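Hypothetical protein SpyM3_0169 (Streptococcus pyogenes, PDB 1PG6) is of unknown function but belongs to the AIM24 family of the cupin clan and carries bound calcium ions on a largely beta-strand fold. Local coordinates at residues 36-41 and 81-86; 192-197 and 210-215; 100-105 and 164-169. One frame throughout, in Å; residues are numbered along the deposited sequence.

In the fold
Contact 1 is the buried one of the three, a pair of neighbouring antiparallel strands inside a six-stranded sheet. Contact 3 reaches that same sheet at one of its two edge strands, 103-108, and links it to strand 166-171 at the rim of a second six-stranded sheet. Contact 2 belongs to a separate three-stranded sheet, on the opposite side of the chain's centre from contact 1, the two centres about 29 Å apart. Contact 1 combines regular backbone bonding with a glutamine amide over a tyrosine ring and gives a calcium ligand through G41; contact 2 is a partly buried mix of polar and apolar pairs; contact 3, beside the second calcium site, is a sparse surface meeting of glycines and one isoleucine.

Contact 1 of 3, residues 36-41 and 81-86; sequences VYLQQG and FITQAM. With CA (calcium ion), chain C.
V36 to Q39 and I82 to M86 run antiparallel as adjacent strands, their short axes approaching to 4.5 Å with an angle of 139° between directions, a marked twist. V36-A85 and L38-T83 are the hydrogen-bonded pairs, each bonded both ways; L38 N to T83 O, at 2.7 Å, is the shortest link. Y37-Q84 and Q39-I82 form the non-hydrogen-bonded pairs, where CA-H groups lean on carbonyl oxygens. Beyond the strand end Q40 N still reaches F81 O at 2.8 Å, but from above the carbonyl plane.

On the face carrying Y37 and Q84, the glutamine lies alongside the tyrosine and points the same way. With CG anti to the backbone N (chi1 -170°) and the chain extended beyond it, the amide nitrogen is delivered over the centre of the ring, NE2 of Q84 standing 3.1 Å from CZ of Y37. The amide is turned 41° from the ring plane. I82 adds its CG2 to the tyrosine CB, and F120 of the next strand packs on both Y37 and I82. The other face carries V36, L38, T83 and A85. There CG of L38 presses on OG1 of T83 at 3.2 Å, while its CD2 reaches CB of A85 at 3.7 Å; the short side chain of A85 lets that branch lie close against the strand.

At the exposed end, NE2 of Q40 meets CD2 at the edge of the F81 ring. G41 has a positive phi, readily adopted by glycine, and its O binds a calcium ion at 2.5 Å, joined by M43 O and a water. Backbone bonding thus fixes the strands, the positive N-H edge of the Q84 amide probably meets the electron-rich tyrosine face in a weak polar contact, and backbone carbonyls just past the strand serve the metal.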
loop_
_atom_site.group_PDB
_atom_site.type_symbol
_atom_site.label_atom_id
_atom_site.label_comp_id
_atom_site.label_asym_id
_atom_site.label_seq_id
_atom_site.Cartn_x
_atom_site.Cartn_y
_atom_site.Cartn_z
ATOM N N VAL A 36 -3.878 -2.665 14.460
ATOM C CA VAL A 36 -3.906 -2.337 13.049
ATOM C C VAL A 36 -2.500 -2.104 12.530
ATOM O O VAL A 36 -1.664 -1.510 13.215
ATOM C CB VAL A 36 -4.755 -1.072 12.789
ATOM C CG1 VAL A 36 -4.221 0.097 13.601
ATOM C CG2 VAL A 36 -4.755 -0.739 11.309
ATOM N N TYR A 37 -2.244 -2.596 11.323
ATOM C CA TYR A 37 -0.955 -2.412 10.672
ATOM C C TYR A 37 -1.059 -1.066 9.966
ATOM O O TYR A 37 -2.107 -0.743 9.403
ATOM C CB TYR A 37 -0.702 -3.491 9.617
ATOM C CG TYR A 37 -0.619 -4.906 10.140
ATOM C CD1 TYR A 37 -1.761 -5.703 10.250
ATOM C CD2 TYR A 37 0.607 -5.457 10.508
ATOM C CE1 TYR A 37 -1.679 -7.019 10.709
ATOM C CE2 TYR A 37 0.698 -6.769 10.968
ATOM C CZ TYR A 37 -0.442 -7.542 11.066
ATOM O OH TYR A 37 -0.345 -8.844 11.512
ATOM N N LEU A 38 0.016 -0.287 9.979
ATOM C CA LEU A 38 -0.014 1.016 9.326
ATOM C C LEU A 38 1.274 1.397 8.616
ATOM O O LEU A 38 2.369 0.963 8.985
ATOM C CB LEU A 38 -0.360 2.116 10.334
ATOM C CG LEU A 38 0.529 2.210 11.573
ATOM C CD1 LEU A 38 1.015 3.636 11.786
ATOM C CD2 LEU A 38 -0.265 1.727 12.776
ATOM N N GLN A 39 1.114 2.211 7.581
ATOM C CA GLN A 39 2.224 2.726 6.795
ATOM C C GLN A 39 3.164 3.445 7.757
ATOM O O GLN A 39 2.733 4.303 8.524
ATOM C CB GLN A 39 1.673 3.710 5.761
ATOM C CG GLN A 39 2.702 4.503 4.984
ATOM C CD GLN A 39 2.047 5.558 4.109
ATOM O OE1 GLN A 39 1.531 5.256 3.030
ATOM N NE2 GLN A 39 2.038 6.802 4.585
ATOM N N GLN A 40 4.444 3.089 7.726
ATOM C CA GLN A 40 5.397 3.718 8.627
ATOM C C GLN A 40 5.300 5.234 8.526
ATOM O O GLN A 40 5.290 5.790 7.430
ATOM C CB GLN A 40 6.827 3.288 8.298
ATOM C CG GLN A 40 7.833 3.773 9.324
ATOM C CD GLN A 40 9.266 3.687 8.843
ATOM O OE1 GLN A 40 10.201 3.775 9.637
ATOM N NE2 GLN A 40 9.448 3.528 7.536
ATOM N N GLY A 41 5.214 5.889 9.680
ATOM C CA GLY A 41 5.133 7.335 9.718
ATOM C C GLY A 41 3.769 7.951 9.451
ATOM O O GLY A 41 3.645 9.167 9.494
ATOM N N PHE A 81 8.689 -1.251 6.700
ATOM C CA PHE A 81 8.017 0.039 6.594
ATOM C C PHE A 81 6.555 -0.018 7.016
ATOM O O PHE A 81 5.750 0.839 6.647
ATOM C CB PHE A 81 8.144 0.569 5.168
ATOM C CG PHE A 81 9.556 0.565 4.662
ATOM C CD1 PHE A 81 10.057 -0.531 3.970
ATOM C CD2 PHE A 81 10.406 1.632 4.931
ATOM C CE1 PHE A 81 11.385 -0.567 3.550
ATOM C CE2 PHE A 81 11.737 1.608 4.517
ATOM C CZ PHE A 81 12.227 0.504 3.826
ATOM N N ILE A 82 6.225 -1.042 7.794
ATOM C CA ILE A 82 4.878 -1.216 8.309
ATOM C C ILE A 82 4.974 -1.399 9.819
ATOM O O ILE A 82 5.717 -2.253 10.305
ATOM C CB ILE A 82 4.179 -2.445 7.694
ATOM C CG1 ILE A 82 3.990 -2.235 6.189
ATOM C CG2 ILE A 82 2.833 -2.670 8.372
ATOM C CD1 ILE A 82 3.304 -3.393 5.481
ATOM N N THR A 83 4.239 -0.575 10.556
ATOM C CA THR A 83 4.234 -0.655 12.008
ATOM C C THR A 83 2.862 -1.111 12.475
ATOM O O THR A 83 1.929 -1.220 11.678
ATOM C CB THR A 83 4.575 0.710 12.646
ATOM O OG1 THR A 83 3.641 1.698 12.198
ATOM C CG2 THR A 83 5.976 1.139 12.249
ATOM N N GLN A 84 2.732 -1.393 13.764
ATOM C CA GLN A 84 1.448 -1.842 14.277
ATOM C C GLN A 84 1.066 -1.105 15.547
ATOM O O GLN A 84 1.884 -0.928 16.447
ATOM C CB GLN A 84 1.481 -3.353 14.520
ATOM C CG GLN A 84 0.118 -3.964 14.820
ATOM C CD GLN A 84 0.075 -5.460 14.549
ATOM O OE1 GLN A 84 0.853 -6.229 15.113
ATOM N NE2 GLN A 84 -0.843 -5.876 13.683
ATOM N N ALA A 85 -0.186 -0.668 15.601
ATOM C CA ALA A 85 -0.702 0.051 16.753
ATOM C C ALA A 85 -1.614 -0.877 17.546
ATOM O O ALA A 85 -2.476 -1.543 16.974
ATOM C CB ALA A 85 -1.474 1.279 16.296
HETATM N N MSE A 86 -1.400 -0.936 18.858
HETATM C CA MSE A 86 -2.210 -1.776 19.738
HETATM C C MSE A 86 -2.969 -0.914 20.736
HETATM O O MSE A 86 -2.456 0.098 21.210
HETATM C CB MSE A 86 -1.334 -2.778 20.497
HETATM C CG MSE A 86 -0.941 -4.007 19.696
HETATM SE SE MSE A 86 0.381 -3.670 18.340
HETATM C CE MSE A 86 1.901 -4.499 19.207
HETATM CA CA CA C . 3.533 10.829 11.341
HETATM O O HOH W 1 5.984 11.150 10.791
#

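Contact 2 of 3, residues 192-197 and 210-215; sequences YDIHLE and VVNTFR
H195 holds its imidazole over the side chain of V211, whose CG2 makes a CH-pi contact 3.8 Å from the ring centroid and 27° off its normal. The rotation with CG between the backbone N and the carbonyl carbon (chi1 60°) carries the ring across the strand to T213. There NE2 of H195 and OG1 of T213 share a hydrogen bond of 3.1 Å at the ring edge; the threonine hydroxyl also pairs with T177. E197 closes on the same valine, OE1 to CG1 3.5 Å.

On the other face ND2 of N212 lies 3.4 Å from CG1 of I194, while its OD1 meets the ring edge of Y192 and stands over the rim of one face of F214. Y192 and F214, both edge-to-face with W186, touch through CB and CD1, while Y192 OH bonds to Q134. V210, just before its strand, meets I194 through their CG2 methyls.

The strands are antiparallel, bonded both ways at H195-V211; at D193-T213 the bond from D193 N is weak. Beta-branched valine, isoleucine and threonine suit this extended backbone, and the imidazole is probably restrained by V211, T213 and a weak bond from ND1 to L196 O.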
loop_
_atom_site.group_PDB
_atom_site.type_symbol
_atom_site.label_atom_id
_atom_site.label_comp_id
_atom_site.label_asym_id
_atom_site.label_seq_id
_atom_site.Cartn_x
_atom_site.Cartn_y
_atom_site.Cartn_z
ATOM N N TYR A 192 -1.544 -11.172 -13.225
ATOM C CA TYR A 192 -0.791 -9.955 -13.477
ATOM C C TYR A 192 0.673 -10.240 -13.760
ATOM O O TYR A 192 1.206 -11.281 -13.372
ATOM C CB TYR A 192 -0.904 -9.012 -12.279
ATOM C CG TYR A 192 0.122 -9.268 -11.200
ATOM C CD1 TYR A 192 1.323 -8.563 -11.177
ATOM C CD2 TYR A 192 -0.107 -10.217 -10.206
ATOM C CE1 TYR A 192 2.271 -8.790 -10.189
ATOM C CE2 TYR A 192 0.836 -10.456 -9.212
ATOM C CZ TYR A 192 2.022 -9.736 -9.207
ATOM O OH TYR A 192 2.946 -9.942 -8.215
ATOM N N ASP A 193 1.317 -9.297 -14.435
ATOM C CA ASP A 193 2.722 -9.420 -14.776
ATOM C C ASP A 193 3.341 -8.044 -14.971
ATOM O O ASP A 193 2.989 -7.325 -15.906
ATOM C CB ASP A 193 2.887 -10.236 -16.061
ATOM C CG ASP A 193 4.337 -10.339 -16.505
ATOM O OD1 ASP A 193 4.581 -10.792 -17.642
ATOM O OD2 ASP A 193 5.230 -9.971 -15.718
ATOM N N ILE A 194 4.256 -7.678 -14.080
ATOM C CA ILE A 194 4.950 -6.399 -14.170
ATOM C C ILE A 194 6.214 -6.653 -14.983
ATOM O O ILE A 194 7.020 -7.516 -14.634
ATOM C CB ILE A 194 5.322 -5.867 -12.769
ATOM C CG1 ILE A 194 4.043 -5.607 -11.967
ATOM C CG2 ILE A 194 6.146 -4.588 -12.892
ATOM C CD1 ILE A 194 4.273 -5.212 -10.519
ATOM N N HIS A 195 6.386 -5.903 -16.065
ATOM C CA HIS A 195 7.540 -6.094 -16.936
ATOM C C HIS A 195 7.854 -4.838 -17.735
ATOM O O HIS A 195 7.058 -3.902 -17.774
ATOM C CB HIS A 195 7.244 -7.240 -17.900
ATOM C CG HIS A 195 6.046 -6.992 -18.765
ATOM N ND1 HIS A 195 6.123 -6.320 -19.966
ATOM C CD2 HIS A 195 4.734 -7.268 -18.572
ATOM C CE1 HIS A 195 4.910 -6.193 -20.475
ATOM N NE2 HIS A 195 4.050 -6.759 -19.649
ATOM N N LEU A 196 9.017 -4.828 -18.378
ATOM C CA LEU A 196 9.426 -3.691 -19.194
ATOM C C LEU A 196 9.013 -3.999 -20.632
ATOM O O LEU A 196 9.119 -5.142 -21.079
ATOM C CB LEU A 196 10.944 -3.499 -19.100
ATOM C CG LEU A 196 11.507 -2.151 -19.561
ATOM C CD1 LEU A 196 10.918 -1.031 -18.714
ATOM C CD2 LEU A 196 13.024 -2.158 -19.442
ATOM N N GLU A 197 8.538 -2.987 -21.354
ATOM C CA GLU A 197 8.097 -3.182 -22.732
ATOM C C GLU A 197 9.203 -3.130 -23.781
ATOM O O GLU A 197 9.008 -3.583 -24.909
ATOM C CB GLU A 197 7.023 -2.155 -23.103
ATOM C CG GLU A 197 5.682 -2.365 -22.426
ATOM C CD GLU A 197 4.582 -1.531 -23.057
ATOM O OE1 GLU A 197 3.435 -1.581 -22.567
ATOM O OE2 GLU A 197 4.864 -0.827 -24.049
ATOM N N VAL A 210 8.283 0.253 -16.087
ATOM C CA VAL A 210 7.613 -1.035 -16.200
ATOM C C VAL A 210 6.098 -0.894 -16.225
ATOM O O VAL A 210 5.530 0.003 -15.597
ATOM C CB VAL A 210 7.980 -1.985 -15.031
ATOM C CG1 VAL A 210 9.456 -2.348 -15.094
ATOM C CG2 VAL A 210 7.644 -1.327 -13.700
ATOM N N VAL A 211 5.451 -1.785 -16.963
ATOM C CA VAL A 211 4.001 -1.783 -17.056
ATOM C C VAL A 211 3.480 -3.030 -16.357
ATOM O O VAL A 211 4.234 -3.970 -16.095
ATOM C CB VAL A 211 3.522 -1.798 -18.523
ATOM C CG1 VAL A 211 4.045 -0.574 -19.253
ATOM C CG2 VAL A 211 3.985 -3.071 -19.214
ATOM N N ASN A 212 2.191 -3.026 -16.044
ATOM C CA ASN A 212 1.558 -4.161 -15.390
ATOM C C ASN A 212 0.475 -4.654 -16.345
ATOM O O ASN A 212 -0.428 -3.900 -16.709
ATOM C CB ASN A 212 0.924 -3.723 -14.062
ATOM C CG ASN A 212 0.654 -4.889 -13.126
ATOM O OD1 ASN A 212 0.359 -6.001 -13.569
ATOM N ND2 ASN A 212 0.738 -4.637 -11.825
ATOM N N THR A 213 0.584 -5.906 -16.780
ATOM C CA THR A 213 -0.415 -6.476 -17.675
ATOM C C THR A 213 -1.338 -7.380 -16.864
ATOM O O THR A 213 -0.891 -8.345 -16.239
ATOM C CB THR A 213 0.235 -7.298 -18.812
ATOM O OG1 THR A 213 0.982 -6.422 -19.666
ATOM C CG2 THR A 213 -0.835 -8.007 -19.634
ATOM N N PHE A 214 -2.627 -7.046 -16.870
ATOM C CA PHE A 214 -3.650 -7.787 -16.137
ATOM C C PHE A 214 -4.501 -8.639 -17.068
ATOM O O PHE A 214 -4.803 -8.234 -18.189
ATOM C CB PHE A 214 -4.577 -6.815 -15.403
ATOM C CG PHE A 214 -3.864 -5.885 -14.473
ATOM C CD1 PHE A 214 -3.472 -6.311 -13.210
ATOM C CD2 PHE A 214 -3.576 -4.582 -14.862
ATOM C CE1 PHE A 214 -2.798 -5.451 -12.343
ATOM C CE2 PHE A 214 -2.904 -3.716 -14.005
ATOM C CZ PHE A 214 -2.515 -4.151 -12.742
ATOM N N ARG A 215 -4.894 -9.815 -16.590
ATOM C CA ARG A 215 -5.735 -10.720 -17.369
ATOM C C ARG A 215 -6.709 -11.439 -16.439
ATOM O O ARG A 215 -6.314 -11.922 -15.379
ATOM C CB ARG A 215 -4.870 -11.758 -18.094
ATOM C CG ARG A 215 -3.755 -11.166 -18.935
ATOM C CD ARG A 215 -2.937 -12.247 -19.625
ATOM N NE ARG A 215 -1.903 -11.672 -20.482
ATOM C CZ ARG A 215 -1.188 -12.365 -21.361
ATOM N NH1 ARG A 215 -1.389 -13.670 -21.510
ATOM N NH2 ARG A 215 -0.271 -11.749 -22.095
#

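Contact 3 of 3, residues 100-105 and 164-169; sequences PGQIVA and GSIKKI
P100 O accepts the backbone N-H of G164 at 2.9 Å, a nearly straight bond lying in the carbonyl plane. Next to it CA of G101 comes within 3.3 Å of O of G164. Two glycines suit this meeting: having no side chain, G101 lets the backbones come this close, and G164 adopts backbone angles readily open to glycine.

The apolar part hangs on I166. Its CG1 stands anti to the carbonyl carbon (chi1 -64°) and the chain runs on extended, which carries CD1 to two residues of the other segment. It touches CG1 of V104 at 4.0 Å, the side chains meeting at about a right angle, and reaches CB of Q102 at the same distance. Branched aliphatic residues such as isoleucine and valine suit both the strands they stand on and this apolar meeting between them.

S162 positions this first shell. Its OG bonds to both G164 O and Q102 N, tying the two segments through one hydroxyl, and S162 is itself a calcium ligand together with T99 and N161. The calcium ion lies about 4 Å from G101, between nearest atoms, consistent with metal coordination helping to order these loops as well as the hydrogen bonds. P100 also packs on F23 and F163.

Further out the segments part. V104 lies near the start of strand 103-108, bonded to A160 of strand 156-161 at the rim of one six-stranded sheet, while S165 bonds to S224 and K167 to I222 as strand 166-171 joins strand 219-223 in the other. The contact thus joins the N-terminal ends of edge strands 103-108 and 166-171, which belong to different six-stranded sheets.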
loop_
_atom_site.group_PDB
_atom_site.type_symbol
_atom_site.label_atom_id
_atom_site.label_comp_id
_atom_site.label_asym_id
_atom_site.label_seq_id
_atom_site.Cartn_x
_atom_site.Cartn_y
_atom_site.Cartn_z
ATOM N N PRO A 100 -0.142 13.180 -1.568
ATOM C CA PRO A 100 -1.405 13.887 -1.810
ATOM C C PRO A 100 -2.324 13.031 -2.669
ATOM O O PRO A 100 -1.962 12.661 -3.784
ATOM C CB PRO A 100 -0.969 15.143 -2.559
ATOM C CG PRO A 100 0.470 15.328 -2.142
ATOM C CD PRO A 100 1.001 13.936 -2.106
ATOM N N GLY A 101 -3.511 12.709 -2.167
ATOM C CA GLY A 101 -4.412 11.897 -2.961
ATOM C C GLY A 101 -5.671 11.492 -2.231
ATOM O O GLY A 101 -6.231 12.272 -1.470
ATOM N N GLN A 102 -6.101 10.256 -2.461
ATOM C CA GLN A 102 -7.313 9.732 -1.854
ATOM C C GLN A 102 -7.036 8.432 -1.110
ATOM O O GLN A 102 -5.939 7.878 -1.181
ATOM C CB GLN A 102 -8.380 9.477 -2.931
ATOM C CG GLN A 102 -8.908 10.753 -3.618
ATOM C CD GLN A 102 -9.954 10.469 -4.696
ATOM O OE1 GLN A 102 -10.921 11.220 -4.863
ATOM N NE2 GLN A 102 -9.756 9.393 -5.438
ATOM N N ILE A 103 -8.043 7.970 -0.382
ATOM C CA ILE A 103 -7.957 6.726 0.370
ATOM C C ILE A 103 -9.156 5.885 -0.035
ATOM O O ILE A 103 -10.252 6.410 -0.225
ATOM C CB ILE A 103 -8.018 6.975 1.900
ATOM C CG1 ILE A 103 -6.801 7.792 2.341
ATOM C CG2 ILE A 103 -8.062 5.643 2.653
ATOM C CD1 ILE A 103 -6.866 8.257 3.791
ATOM N N VAL A 104 -8.945 4.585 -0.189
ATOM C CA VAL A 104 -10.032 3.688 -0.543
ATOM C C VAL A 104 -9.996 2.525 0.438
ATOM O O VAL A 104 -8.927 1.993 0.744
ATOM C CB VAL A 104 -9.894 3.167 -2.006
ATOM C CG1 VAL A 104 -8.555 2.474 -2.204
ATOM C CG2 VAL A 104 -11.042 2.234 -2.342
ATOM N N ALA A 105 -11.162 2.161 0.956
ATOM C CA ALA A 105 -11.267 1.056 1.904
ATOM C C ALA A 105 -11.800 -0.158 1.157
ATOM O O ALA A 105 -12.791 -0.066 0.437
ATOM C CB ALA A 105 -12.209 1.430 3.041
ATOM N N GLY A 164 -2.659 11.321 -6.302
ATOM C CA GLY A 164 -3.567 11.774 -7.334
ATOM C C GLY A 164 -4.940 11.187 -7.040
ATOM O O GLY A 164 -5.187 10.703 -5.932
ATOM N N SER A 165 -5.832 11.233 -8.026
ATOM C CA SER A 165 -7.194 10.720 -7.871
ATOM C C SER A 165 -7.303 9.259 -8.296
ATOM O O SER A 165 -6.546 8.804 -9.152
ATOM C CB SER A 165 -8.173 11.569 -8.685
ATOM O OG SER A 165 -8.150 12.934 -8.258
ATOM N N ILE A 166 -8.256 8.544 -7.700
ATOM C CA ILE A 166 -8.472 7.121 -7.976
ATOM C C ILE A 166 -9.600 6.808 -8.943
ATOM O O ILE A 166 -10.681 7.397 -8.871
ATOM C CB ILE A 166 -8.768 6.339 -6.667
ATOM C CG1 ILE A 166 -7.553 6.396 -5.747
ATOM C CG2 ILE A 166 -9.138 4.876 -6.985
ATOM C CD1 ILE A 166 -7.821 5.821 -4.350
ATOM N N LYS A 167 -9.340 5.862 -9.842
ATOM C CA LYS A 167 -10.333 5.412 -10.808
ATOM C C LYS A 167 -10.418 3.898 -10.669
ATOM O O LYS A 167 -9.398 3.215 -10.598
ATOM C CB LYS A 167 -9.916 5.777 -12.235
ATOM C CG LYS A 167 -10.904 5.314 -13.295
ATOM C CD LYS A 167 -10.474 5.755 -14.682
ATOM C CE LYS A 167 -11.474 5.310 -15.735
ATOM N NZ LYS A 167 -11.579 3.825 -15.801
ATOM N N LYS A 168 -11.638 3.379 -10.612
ATOM C CA LYS A 168 -11.851 1.944 -10.486
ATOM C C LYS A 168 -12.180 1.364 -11.854
ATOM O O LYS A 168 -13.098 1.829 -12.532
ATOM C CB LYS A 168 -13.001 1.672 -9.513
ATOM C CG LYS A 168 -13.356 0.204 -9.342
ATOM C CD LYS A 168 -14.598 0.054 -8.474
ATOM C CE LYS A 168 -15.000 -1.402 -8.311
ATOM N NZ LYS A 168 -16.245 -1.543 -7.503
ATOM N N ILE A 169 -11.424 0.349 -12.255
ATOM C CA ILE A 169 -11.625 -0.306 -13.543
ATOM C C ILE A 169 -11.977 -1.765 -13.293
ATOM O O ILE A 169 -11.361 -2.424 -12.459
ATOM C CB ILE A 169 -10.344 -0.245 -14.411
ATOM C CG1 ILE A 169 -9.948 1.215 -14.648
ATOM C CG2 ILE A 169 -10.576 -0.954 -15.744
ATOM C CD1 ILE A 169 -8.676 1.382 -15.448
#